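Long-range contacts in epoxyqueuosine reductase (Streptococcus thermophilus, PDB 5D6S), which belongs to the QueG family of iron-sulfur proteins and holds cobalamin together with two iron/sulfur clusters in a single chain: residues Asn122-Tyr128 with Met310-Ser314; Leu238-Gln243 with Val259-Cys263; Thr242-Gly246 with Ser314-Lys318; Leu293-Leu297 with Ala328-Leu332; His333-Ile338 with Leu361-Lys366. One frame throughout, in Å; residues are numbered along the deposited sequence.

Overall arrangement
Contacts 1, 2 and 3 cluster round the cobalamin, and contacts 4 and 5 lead away from it through the helices that follow. Contact 2 lies deepest, its centre about 7 Å from the centre of the chain, and its C263 ligates one iron/sulfur cluster. It touches contact 1, where G313 CA is 3.4 Å from Y261 CZ, and shares T242 and Q243 with contact 3. Contacts 1 and 3 share S314 in the chain, their centres about 13 Å apart. Contact 4 joins this core through A328, packed on I260, with the centres of contacts 2 and 4 about 15 Å apart. Contact 5 adjoins contact 4, centres about 10 Å apart, and its centre is about 28 Å from that of the chain.

Contact 1 (Asn122-Tyr128 with Met310-Ser314); sequences NSWGLDY and MIAGS
The methyl group of A312 meets two flat groups of the opposite loop, the carboxylate of D127 and the ring of Y128. Its CB is 3.4 Å from D127 OD1, and it approaches the tyrosine ring obliquely, with CB 4.3 Å from CD2. The ring stacks on that of Y191, and Y128 is one of the residues that touch cobalamin, so the small alanine packs against an aromatic that belongs to the ligand pocket. D127 is also the N-cap of helix 128-144, and OD1 is hydrogen-bonded to H129. With CG anti to the backbone N (chi1 179°), the carboxylate reaches forward to H129 in the first turn, with OD1 against the A312 methyl.

Two hydrogen bonds tie the loops together. S123 OG accepts from G313 N at 2.9 Å, with an N-H...O angle of 147°, so a serine hydroxyl serves a buried backbone amide in the 3-10 turn 312-314. The second joins D127 N to M310 O, 2.9 Å apart. I311 lies along the serine, its CD1 3.5 Å from S123 OG, while L126 and M310 cross at about a right angle nearer the surface, CD1 to CB 3.8 Å. G125, just before L126, has a positive phi, which glycine adopts easily, and lets the loop bend there. I311 O accepts from both the N and the OG of S314, which closes the turn.

Residues 122-128 follow strand 93-100 and lead into helix 128-144, whereas 310-314 link helix 301-308 to helix 318-331. Helix 286-289 lies beside both, meeting W124 through A289 and M310 through L288.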
# COMPACT_ATOMS: atom_id res chain seq x y z
N ASN A 122 -4.37 4.99 2.37
CA ASN A 122 -3.34 4.33 3.19
C ASN A 122 -2.05 5.14 3.30
O ASN A 122 -1.21 4.90 4.17
CB ASN A 122 -3.02 2.94 2.63
CG ASN A 122 -2.26 2.05 3.62
OD1 ASN A 122 -2.66 1.90 4.77
ND2 ASN A 122 -1.18 1.45 3.17
N SER A 123 -1.87 6.07 2.36
CA SER A 123 -0.69 6.90 2.30
C SER A 123 -1.01 8.39 2.33
O SER A 123 -0.22 9.20 1.84
CB SER A 123 0.10 6.57 1.03
OG SER A 123 1.37 7.19 1.06
N TRP A 124 -2.17 8.76 2.91
CA TRP A 124 -2.47 10.20 3.12
C TRP A 124 -1.88 10.62 4.42
O TRP A 124 -1.87 9.87 5.38
CB TRP A 124 -3.95 10.50 3.13
CG TRP A 124 -4.65 10.25 1.84
CD1 TRP A 124 -4.08 10.04 0.62
CD2 TRP A 124 -6.07 10.20 1.63
NE1 TRP A 124 -5.05 9.84 -0.34
CE2 TRP A 124 -6.28 9.92 0.26
CE3 TRP A 124 -7.17 10.33 2.48
CZ2 TRP A 124 -7.56 9.78 -0.29
CZ3 TRP A 124 -8.45 10.18 1.93
CH2 TRP A 124 -8.63 9.92 0.56
N GLY A 125 -1.31 11.82 4.45
CA GLY A 125 -0.69 12.33 5.67
C GLY A 125 0.49 11.52 6.12
O GLY A 125 0.95 10.63 5.39
N LEU A 126 0.94 11.77 7.34
CA LEU A 126 2.19 11.20 7.85
C LEU A 126 2.30 9.68 7.82
O LEU A 126 1.38 8.98 8.18
CB LEU A 126 2.47 11.65 9.27
CG LEU A 126 3.94 12.02 9.38
CD1 LEU A 126 4.15 13.29 8.59
CD2 LEU A 126 4.36 12.25 10.82
N ASP A 127 3.46 9.21 7.38
CA ASP A 127 3.74 7.80 7.17
C ASP A 127 3.29 7.05 8.40
O ASP A 127 3.81 7.30 9.50
CB ASP A 127 5.24 7.61 6.97
CG ASP A 127 5.63 6.15 6.77
OD1 ASP A 127 4.76 5.28 6.72
OD2 ASP A 127 6.84 5.87 6.70
N TYR A 128 2.33 6.15 8.23
CA TYR A 128 1.82 5.36 9.35
C TYR A 128 2.94 4.72 10.18
O TYR A 128 2.87 4.68 11.39
CB TYR A 128 0.76 4.32 8.90
CG TYR A 128 1.23 3.09 8.14
CD1 TYR A 128 1.71 1.97 8.81
CD2 TYR A 128 1.16 3.03 6.76
CE1 TYR A 128 2.10 0.83 8.13
CE2 TYR A 128 1.57 1.89 6.07
CZ TYR A 128 2.04 0.79 6.78
OH TYR A 128 2.46 -0.34 6.11
N MET A 310 7.37 12.66 3.48
CA MET A 310 6.76 12.31 4.76
C MET A 310 5.73 11.20 4.63
O MET A 310 5.32 10.65 5.64
CB MET A 310 6.04 13.53 5.32
CG MET A 310 4.72 13.80 4.59
SD MET A 310 4.45 15.47 3.99
CE MET A 310 5.87 15.74 2.94
N ILE A 311 5.25 10.94 3.42
CA ILE A 311 4.18 9.93 3.25
C ILE A 311 4.76 8.52 3.09
O ILE A 311 5.92 8.33 2.69
CB ILE A 311 3.19 10.25 2.08
CG1 ILE A 311 3.83 10.05 0.71
CG2 ILE A 311 2.65 11.67 2.20
CD1 ILE A 311 2.83 10.04 -0.43
N ALA A 312 3.94 7.53 3.38
CA ALA A 312 4.34 6.14 3.28
C ALA A 312 4.84 5.81 1.87
O ALA A 312 5.85 5.12 1.70
CB ALA A 312 3.19 5.23 3.65
N GLY A 313 4.10 6.30 0.87
CA GLY A 313 4.37 5.98 -0.52
C GLY A 313 5.69 6.49 -1.06
O GLY A 313 6.02 6.22 -2.22
N SER A 314 6.43 7.25 -0.25
CA SER A 314 7.70 7.82 -0.68
C SER A 314 8.87 6.90 -0.41
O SER A 314 10.02 7.27 -0.64
CB SER A 314 7.93 9.18 -0.02
OG SER A 314 8.28 9.09 1.35

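Contact 2 (Leu238-Gln243 with Val259-Cys263); sequences LSFQTQ and VIYGC. With SF4 (iron/sulfur cluster), chain G.
T242 OG1 is the polar atom that draws G262 to helix 238-243. It accepts from G262 N at 3.0 Å, with an N-H...O angle of 156°, and two carbonyls of the preceding turn, S239 O and L238 O, lie 2.8 Å and 3.2 Å from it. The hydroxyl is placed between the backbone N and the carbonyl carbon (chi1 54°), which folds it back over the helix. A threonine thus satisfies a buried loop amide while staying close to the carbonyls of its own helix, and its methyl group faces V259 O.

G262 has a positive phi, a backbone angle that glycine adopts easily, and its CA packs against S239 OG at 3.7 Å. That serine hydroxyl and C263 N both bond the same cobalamin oxygen, O39, so the contact also forms part of the ligand pocket. Both segments belong to the 4Fe-4S double cluster binding domain, and C263 is a cysteine ligand of one cluster, its SG 2.3 Å from iron FE2. The cysteine CB rests on L238 CB, 4.0 Å away, and the leucine also lies against a cluster sulfide, an apolar wall for the cluster.

At the other end, Q243 crosses the Y261 ring with CG 3.4 Å from CE1, its amide plane turned 51° from the ring. Its NE2 donates to S239 O from above the carbonyl plane; this bond, with W315 NE1 on OE1, fixes how the amide is rotated.

The loop 259-263 runs between helices 250-255 and 265-268. L238 packs on F252 of the former, while I260 and Y261 lean on A328 and L321 of helix 318-331, whose N324 bonds both I260 O and T242 O.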
# COMPACT_ATOMS: atom_id res chain seq x y z
N LEU A 238 -2.40 -4.81 -7.95
CA LEU A 238 -2.03 -3.50 -8.44
C LEU A 238 -1.32 -2.70 -7.38
O LEU A 238 -0.55 -1.79 -7.71
CB LEU A 238 -3.27 -2.73 -8.89
CG LEU A 238 -4.04 -3.29 -10.09
CD1 LEU A 238 -5.16 -2.34 -10.42
CD2 LEU A 238 -3.15 -3.50 -11.30
N SER A 239 -1.58 -2.98 -6.10
CA SER A 239 -0.84 -2.26 -5.05
C SER A 239 0.64 -2.55 -5.18
O SER A 239 1.50 -1.68 -4.99
CB SER A 239 -1.31 -2.66 -3.66
OG SER A 239 -0.68 -1.85 -2.66
N PHE A 240 0.94 -3.80 -5.54
CA PHE A 240 2.30 -4.23 -5.75
C PHE A 240 2.82 -3.60 -7.01
O PHE A 240 3.92 -3.07 -7.03
CB PHE A 240 2.38 -5.76 -5.83
CG PHE A 240 3.73 -6.28 -6.24
CD1 PHE A 240 4.86 -6.00 -5.48
CD2 PHE A 240 3.89 -7.00 -7.40
CE1 PHE A 240 6.11 -6.46 -5.87
CE2 PHE A 240 5.13 -7.42 -7.81
CZ PHE A 240 6.24 -7.17 -7.04
N GLN A 241 2.04 -3.64 -8.07
CA GLN A 241 2.52 -3.18 -9.36
C GLN A 241 2.92 -1.71 -9.28
O GLN A 241 3.95 -1.31 -9.85
CB GLN A 241 1.49 -3.38 -10.44
CG GLN A 241 1.35 -4.82 -10.92
CD GLN A 241 2.62 -5.46 -11.43
OE1 GLN A 241 2.91 -6.58 -11.08
NE2 GLN A 241 3.36 -4.78 -12.30
N THR A 242 2.18 -0.92 -8.54
CA THR A 242 2.52 0.48 -8.38
C THR A 242 3.84 0.64 -7.62
O THR A 242 4.50 1.66 -7.74
CB THR A 242 1.41 1.29 -7.70
OG1 THR A 242 1.05 0.68 -6.46
CG2 THR A 242 0.23 1.34 -8.57
N GLN A 243 4.23 -0.37 -6.86
CA GLN A 243 5.44 -0.31 -6.05
C GLN A 243 6.60 -1.11 -6.60
O GLN A 243 7.73 -0.91 -6.16
CB GLN A 243 5.15 -0.85 -4.66
CG GLN A 243 4.25 0.04 -3.86
CD GLN A 243 3.98 -0.54 -2.50
OE1 GLN A 243 4.81 -0.43 -1.60
NE2 GLN A 243 2.81 -1.14 -2.33
N VAL A 259 -4.79 5.85 -10.38
CA VAL A 259 -4.30 5.57 -9.03
C VAL A 259 -2.83 5.23 -9.13
O VAL A 259 -2.49 4.10 -9.51
CB VAL A 259 -5.07 4.41 -8.35
CG1 VAL A 259 -4.56 4.21 -6.95
CG2 VAL A 259 -6.56 4.72 -8.29
N ILE A 260 -1.97 6.19 -8.78
CA ILE A 260 -0.54 6.06 -8.98
C ILE A 260 0.21 5.45 -7.80
O ILE A 260 1.43 5.31 -7.85
CB ILE A 260 0.14 7.40 -9.30
CG1 ILE A 260 0.10 8.34 -8.11
CG2 ILE A 260 -0.47 8.02 -10.56
CD1 ILE A 260 0.71 9.71 -8.38
N TYR A 261 -0.50 5.08 -6.76
CA TYR A 261 0.10 4.37 -5.62
C TYR A 261 -0.97 3.59 -4.84
O TYR A 261 -1.95 4.15 -4.36
CB TYR A 261 0.83 5.33 -4.67
CG TYR A 261 1.66 4.59 -3.66
CD1 TYR A 261 2.89 4.06 -4.02
CD2 TYR A 261 1.20 4.36 -2.36
CE1 TYR A 261 3.65 3.33 -3.12
CE2 TYR A 261 1.97 3.65 -1.45
CZ TYR A 261 3.20 3.12 -1.85
OH TYR A 261 3.97 2.38 -0.98
N GLY A 262 -0.78 2.28 -4.73
CA GLY A 262 -1.74 1.44 -4.03
C GLY A 262 -2.99 1.18 -4.84
O GLY A 262 -3.13 1.63 -5.99
N CYS A 263 -3.88 0.38 -4.24
CA CYS A 263 -5.17 0.05 -4.76
C CYS A 263 -6.10 -0.13 -3.56
O CYS A 263 -5.73 -0.79 -2.58
CB CYS A 263 -5.07 -1.23 -5.60
SG CYS A 263 -6.60 -1.90 -6.26
FE1 SF4 G . -4.93 -5.82 -5.01
FE2 SF4 G . -6.65 -4.14 -5.95
FE3 SF4 G . -7.24 -5.57 -3.85
FE4 SF4 G . -7.12 -6.68 -6.16
S1 SF4 G . -8.44 -5.19 -5.54
S2 SF4 G . -6.26 -7.35 -4.38
S3 SF4 G . -5.54 -5.51 -7.03
S4 SF4 G . -5.72 -4.12 -4.03

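Contact 3 (Thr242-Gly246 with Ser314-Lys318); sequences TQDKG and SWRGK
R316 stretches across to Q243 and K245, and its side chain can be followed atom by atom. From a CB directed at the other segment, CG passes over the centre of the neighbouring W315 ring. CD comes 3.4 Å from Q243 O, and the chain then bends (chi3 92°), which turns the guanidinium toward that carbonyl. NE lies 4.0 Å from K245 CE. At the tip, NH2 donates to Q243 O at 2.6 Å, with the carbonyl oxygen in the guanidinium plane. The aliphatic part of K245 lies over one face of the group, CG 3.8 Å from NH2. Here an arginine suits the place because its planar N-H group can reach the Q243 carbonyl while its flat face takes the K245 chain.

The residues that present it form a type I beta turn from S314 to G317, closed by G317 N to S314 O, and the glycine continues with a positive phi. W315, in the same turn, donates from NE1 to Q243 OE1 at 3.0 Å, with its ring about perpendicular to the glutamine amide. Q243 is thereby gripped at both its backbone and its side-chain oxygen. K245 NZ and R316 NH1 are 4.4 Å apart near the surface, and their like charges probably disfavour a closer approach. F73 meets W315 edge-to-face and also touches R316.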
# COMPACT_ATOMS: atom_id res chain seq x y z
N THR A 242 2.18 -0.92 -8.54
CA THR A 242 2.52 0.48 -8.38
C THR A 242 3.84 0.64 -7.62
O THR A 242 4.50 1.66 -7.74
CB THR A 242 1.41 1.29 -7.70
OG1 THR A 242 1.05 0.68 -6.46
CG2 THR A 242 0.23 1.34 -8.57
N GLN A 243 4.23 -0.37 -6.86
CA GLN A 243 5.44 -0.31 -6.05
C GLN A 243 6.60 -1.11 -6.60
O GLN A 243 7.73 -0.91 -6.16
CB GLN A 243 5.15 -0.85 -4.66
CG GLN A 243 4.25 0.04 -3.86
CD GLN A 243 3.98 -0.54 -2.50
OE1 GLN A 243 4.81 -0.43 -1.60
NE2 GLN A 243 2.81 -1.14 -2.33
N ASP A 244 6.34 -2.01 -7.55
CA ASP A 244 7.40 -2.81 -8.13
C ASP A 244 8.32 -1.93 -8.98
O ASP A 244 7.88 -1.00 -9.66
CB ASP A 244 6.84 -3.94 -8.99
CG ASP A 244 7.85 -5.04 -9.26
OD1 ASP A 244 8.78 -5.20 -8.45
OD2 ASP A 244 7.72 -5.76 -10.27
N LYS A 245 9.61 -2.21 -8.94
CA LYS A 245 10.56 -1.49 -9.77
C LYS A 245 10.57 -2.07 -11.16
O LYS A 245 9.96 -3.07 -11.42
CB LYS A 245 11.95 -1.55 -9.17
CG LYS A 245 12.05 -0.70 -7.93
CD LYS A 245 13.47 -0.68 -7.46
CE LYS A 245 13.68 0.37 -6.40
NZ LYS A 245 14.99 0.09 -5.76
N GLY A 246 11.22 -1.38 -12.07
CA GLY A 246 11.25 -1.80 -13.45
C GLY A 246 10.09 -1.28 -14.27
O GLY A 246 9.48 -0.24 -14.01
N SER A 314 6.43 7.25 -0.25
CA SER A 314 7.70 7.82 -0.68
C SER A 314 8.87 6.90 -0.41
O SER A 314 10.02 7.27 -0.64
CB SER A 314 7.93 9.18 -0.02
OG SER A 314 8.28 9.09 1.35
N TRP A 315 8.60 5.70 0.07
CA TRP A 315 9.67 4.82 0.60
C TRP A 315 10.66 4.27 -0.44
O TRP A 315 11.72 3.73 -0.06
CB TRP A 315 9.07 3.65 1.41
CG TRP A 315 8.40 2.58 0.60
CD1 TRP A 315 7.14 2.61 0.09
CD2 TRP A 315 8.95 1.31 0.22
NE1 TRP A 315 6.87 1.44 -0.60
CE2 TRP A 315 7.98 0.64 -0.54
CE3 TRP A 315 10.19 0.69 0.45
CZ2 TRP A 315 8.18 -0.62 -1.06
CZ3 TRP A 315 10.40 -0.56 -0.08
CH2 TRP A 315 9.40 -1.21 -0.83
N ARG A 316 10.32 4.35 -1.71
CA ARG A 316 11.27 3.97 -2.76
C ARG A 316 11.73 5.12 -3.62
O ARG A 316 12.36 4.90 -4.64
CB ARG A 316 10.65 2.92 -3.68
CG ARG A 316 9.91 1.84 -2.93
CD ARG A 316 9.72 0.64 -3.82
NE ARG A 316 10.80 -0.33 -3.67
CZ ARG A 316 10.82 -1.51 -4.26
NH1 ARG A 316 11.81 -2.33 -4.02
NH2 ARG A 316 9.86 -1.88 -5.11
N GLY A 317 11.36 6.35 -3.26
CA GLY A 317 11.70 7.51 -4.06
C GLY A 317 10.71 7.82 -5.18
O GLY A 317 9.69 7.16 -5.35
N LYS A 318 11.05 8.83 -5.95
CA LYS A 318 10.14 9.43 -6.90
C LYS A 318 9.89 8.56 -8.15
O LYS A 318 8.83 8.68 -8.80
CB LYS A 318 10.65 10.81 -7.30
CG LYS A 318 11.88 10.80 -8.20
CD LYS A 318 12.21 12.23 -8.61
CE LYS A 318 13.52 12.33 -9.32
NZ LYS A 318 13.55 11.50 -10.56

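Contact 4 (Leu293-Leu297 with Ala328-Leu332); sequences LLPFL and ALANL
L329 stands at the middle of this apolar contact, its two methyl groups divided among three leucines of 293-297. CD2 meets L293 CD1 at 3.7 Å, and the two side chains slide past each other in opposite directions. CD1 takes the other pair: it comes 3.8 Å from L294 CD2, which crosses it obliquely, and 3.6 Å from L297 CD1, with which it meets tip to tip. The branch of L329 follows from its torsions, CG anti to the carbonyl carbon (chi1 -71°) and chi2 near 170°. This conformation, common for leucine in helices, sends both methyls outward.

The motif is helix-on-helix packing: the short helix 293-296 and the residue after it lie against the last turn of helix 318-331. Leucine suits the place because its two branches let L329 meet L293 with one methyl and L294 and L297 with the other, and A328 allows L293 to come in over its methyl, CD1 to CB 4.0 Å. L293 holds a torsion like that of L329 (chi1 -61°), and the same CD1 also reaches L332 CD1, so one methyl spans A328, L329 and L332. Earlier in helix 318-331, L293 packs on A325 and L297 on I326, while L294 and L297 both touch K340 of helix 338-347.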
# COMPACT_ATOMS: atom_id res chain seq x y z
N LEU A 293 -0.40 15.86 -12.00
CA LEU A 293 0.53 14.92 -12.60
C LEU A 293 1.73 15.58 -13.29
O LEU A 293 2.86 15.22 -13.01
CB LEU A 293 -0.20 14.01 -13.58
CG LEU A 293 -1.29 13.17 -12.85
CD1 LEU A 293 -2.30 12.62 -13.84
CD2 LEU A 293 -0.65 12.06 -12.04
N LEU A 294 1.50 16.56 -14.17
CA LEU A 294 2.61 17.14 -14.91
C LEU A 294 3.55 17.90 -13.97
O LEU A 294 4.79 17.85 -14.17
CB LEU A 294 2.11 18.03 -16.05
CG LEU A 294 1.50 17.25 -17.21
CD1 LEU A 294 0.61 18.17 -18.05
CD2 LEU A 294 2.59 16.60 -18.06
N PRO A 295 3.00 18.58 -12.95
CA PRO A 295 3.92 19.21 -11.98
C PRO A 295 4.66 18.15 -11.19
O PRO A 295 5.85 18.32 -10.89
CB PRO A 295 3.00 20.02 -11.07
CG PRO A 295 1.78 20.31 -11.89
CD PRO A 295 1.63 19.12 -12.83
N PHE A 296 3.98 17.04 -10.89
CA PHE A 296 4.65 15.90 -10.26
C PHE A 296 5.84 15.36 -11.07
O PHE A 296 6.88 15.03 -10.50
CB PHE A 296 3.67 14.78 -10.05
CG PHE A 296 4.19 13.70 -9.16
CD1 PHE A 296 4.30 13.91 -7.80
CD2 PHE A 296 4.56 12.47 -9.68
CE1 PHE A 296 4.78 12.92 -6.97
CE2 PHE A 296 5.02 11.47 -8.86
CZ PHE A 296 5.13 11.69 -7.50
N LEU A 297 5.69 15.31 -12.39
CA LEU A 297 6.78 14.91 -13.27
C LEU A 297 7.91 15.90 -13.32
O LEU A 297 8.92 15.61 -13.91
CB LEU A 297 6.28 14.64 -14.69
CG LEU A 297 5.30 13.50 -14.86
CD1 LEU A 297 4.80 13.40 -16.29
CD2 LEU A 297 5.93 12.19 -14.46
N ALA A 328 -0.74 7.27 -15.74
CA ALA A 328 -2.02 7.92 -15.47
C ALA A 328 -2.34 8.87 -16.60
O ALA A 328 -3.43 8.83 -17.19
CB ALA A 328 -1.96 8.68 -14.15
N LEU A 329 -1.37 9.73 -16.93
CA LEU A 329 -1.53 10.64 -18.06
C LEU A 329 -1.92 9.92 -19.36
O LEU A 329 -2.73 10.43 -20.13
CB LEU A 329 -0.26 11.45 -18.29
CG LEU A 329 -0.06 12.46 -17.20
CD1 LEU A 329 1.34 13.07 -17.35
CD2 LEU A 329 -1.11 13.55 -17.24
N ALA A 330 -1.34 8.75 -19.61
CA ALA A 330 -1.73 8.00 -20.77
C ALA A 330 -3.18 7.49 -20.65
O ALA A 330 -3.96 7.55 -21.59
CB ALA A 330 -0.77 6.85 -21.00
N ASN A 331 -3.54 6.99 -19.47
CA ASN A 331 -4.92 6.55 -19.21
C ASN A 331 -5.97 7.66 -19.31
O ASN A 331 -7.12 7.39 -19.65
CB ASN A 331 -5.00 5.88 -17.84
CG ASN A 331 -4.40 4.50 -17.86
OD1 ASN A 331 -4.21 3.91 -18.95
ND2 ASN A 331 -4.07 3.98 -16.69
N LEU A 332 -5.58 8.90 -19.03
CA LEU A 332 -6.43 10.05 -19.29
C LEU A 332 -6.38 10.59 -20.72
O LEU A 332 -7.07 11.58 -21.00
CB LEU A 332 -6.06 11.18 -18.34
CG LEU A 332 -6.27 10.85 -16.87
CD1 LEU A 332 -5.55 11.87 -16.00
CD2 LEU A 332 -7.75 10.81 -16.54

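Contact 5 (His333-Ile338 with Leu361-Lys366); sequences HDRNAI and LGEIVK
The unusual feature is the K366 side chain laid over one face of the H333 imidazole. Its CE sits 4.0 Å from the ring centroid and 28° off the normal, a CH-pi contact, while E363 O lies at the ring edge, 3.6 Å from ND1. The lysine reaches this position as an extended chain, and its nearby ammonium would be expected to disfavour protonation of the imidazole. H333 itself has a positive phi and ends helix 318-331 in a Schellman motif.

The loop then turns on D334, whose OD1 accepts from N336 N at 3.0 Å in an Asx turn. I364 fills the inside of the bend: its CG2 comes 3.6 Å from D334 O and 3.8 Å from I338 CG1. I338 spreads over the end of the helix and the residue after it, CD1 to V365 CG2 at 3.7 Å and CG2 to L361 CD2 at 3.9 Å, so beta-branched and leucine side chains build the apolar core. The guanidinium of R335 covers I338 CD1 with one face.

The segment 333-338 bridges helices 318-331 and 338-347 and rests on the end of helix 351-364. L361 and I364 continue onto L341 of helix 338-347, D334 and A337 pack on L329, and E363 forms a salt bridge to K396 of helix 384-396.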
# COMPACT_ATOMS: atom_id res chain seq x y z
N HIS A 333 -5.60 9.99 -21.62
CA HIS A 333 -5.43 10.51 -23.00
C HIS A 333 -5.08 12.01 -23.08
O HIS A 333 -5.54 12.72 -23.98
CB HIS A 333 -6.71 10.25 -23.79
CG HIS A 333 -7.19 8.85 -23.67
ND1 HIS A 333 -6.60 7.81 -24.35
CD2 HIS A 333 -8.18 8.31 -22.92
CE1 HIS A 333 -7.20 6.68 -24.02
NE2 HIS A 333 -8.17 6.95 -23.16
N ASP A 334 -4.28 12.48 -22.11
CA ASP A 334 -4.06 13.91 -21.91
C ASP A 334 -3.14 14.48 -22.97
O ASP A 334 -1.92 14.35 -22.87
CB ASP A 334 -3.46 14.19 -20.53
CG ASP A 334 -3.41 15.68 -20.19
OD1 ASP A 334 -3.91 16.50 -21.00
OD2 ASP A 334 -2.91 16.01 -19.08
N ARG A 335 -3.73 15.16 -23.95
CA ARG A 335 -2.94 15.81 -25.01
C ARG A 335 -1.95 16.84 -24.46
O ARG A 335 -0.94 17.11 -25.08
CB ARG A 335 -3.83 16.47 -26.06
CG ARG A 335 -4.63 15.49 -26.91
CD ARG A 335 -5.26 16.19 -28.10
NE ARG A 335 -4.27 16.66 -29.07
CZ ARG A 335 -3.65 15.88 -29.96
NH1 ARG A 335 -3.91 14.56 -30.01
NH2 ARG A 335 -2.77 16.42 -30.79
N ASN A 336 -2.20 17.36 -23.27
CA ASN A 336 -1.28 18.35 -22.68
C ASN A 336 0.03 17.78 -22.17
O ASN A 336 0.97 18.53 -21.86
CB ASN A 336 -1.95 19.14 -21.56
CG ASN A 336 -3.10 19.98 -22.06
OD1 ASN A 336 -3.20 20.30 -23.24
ND2 ASN A 336 -4.01 20.30 -21.17
N ALA A 337 0.11 16.47 -22.07
CA ALA A 337 1.35 15.85 -21.62
C ALA A 337 2.36 15.65 -22.77
O ALA A 337 3.53 15.37 -22.54
CB ALA A 337 1.03 14.54 -20.95
N ILE A 338 1.89 15.75 -24.02
CA ILE A 338 2.68 15.26 -25.14
C ILE A 338 4.06 15.91 -25.10
O ILE A 338 5.06 15.23 -25.23
CB ILE A 338 1.96 15.49 -26.48
CG1 ILE A 338 0.74 14.55 -26.57
CG2 ILE A 338 2.86 15.22 -27.66
CD1 ILE A 338 -0.21 14.83 -27.72
N LEU A 361 2.72 7.88 -25.57
CA LEU A 361 2.36 8.60 -26.80
C LEU A 361 1.46 7.76 -27.71
O LEU A 361 0.57 8.31 -28.36
CB LEU A 361 3.58 9.07 -27.54
CG LEU A 361 4.36 10.18 -26.85
CD1 LEU A 361 5.67 10.39 -27.58
CD2 LEU A 361 3.60 11.48 -26.79
N GLY A 362 1.67 6.45 -27.73
CA GLY A 362 0.83 5.59 -28.54
C GLY A 362 -0.60 5.50 -28.04
O GLY A 362 -1.51 5.09 -28.75
N GLU A 363 -0.79 5.88 -26.80
CA GLU A 363 -2.10 5.86 -26.19
C GLU A 363 -2.81 7.21 -26.40
O GLU A 363 -4.00 7.25 -26.72
CB GLU A 363 -1.93 5.56 -24.68
CG GLU A 363 -2.14 4.12 -24.20
CD GLU A 363 -2.33 3.07 -25.29
OE1 GLU A 363 -1.38 2.75 -26.03
OE2 GLU A 363 -3.46 2.56 -25.38
N ILE A 364 -2.08 8.29 -26.12
CA ILE A 364 -2.60 9.65 -26.12
C ILE A 364 -2.90 10.14 -27.54
O ILE A 364 -3.98 10.66 -27.79
CB ILE A 364 -1.60 10.61 -25.41
CG1 ILE A 364 -1.64 10.35 -23.90
CG2 ILE A 364 -1.93 12.07 -25.67
CD1 ILE A 364 -0.42 10.81 -23.13
N VAL A 365 -1.96 9.99 -28.46
CA VAL A 365 -2.13 10.49 -29.82
C VAL A 365 -2.93 9.49 -30.66
O VAL A 365 -2.37 8.58 -31.27
CB VAL A 365 -0.78 10.73 -30.49
CG1 VAL A 365 -0.97 11.27 -31.89
CG2 VAL A 365 0.06 11.69 -29.65
N LYS A 366 -4.26 9.66 -30.66
CA LYS A 366 -5.15 8.65 -31.24
C LYS A 366 -5.12 8.64 -32.77
O LYS A 366 -5.14 7.56 -33.36
CB LYS A 366 -6.57 8.85 -30.73
CG LYS A 366 -6.73 8.45 -29.26
CD LYS A 366 -8.16 8.57 -28.78
CE LYS A 366 -8.43 7.70 -27.56
NZ LYS A 366 -9.88 7.68 -27.17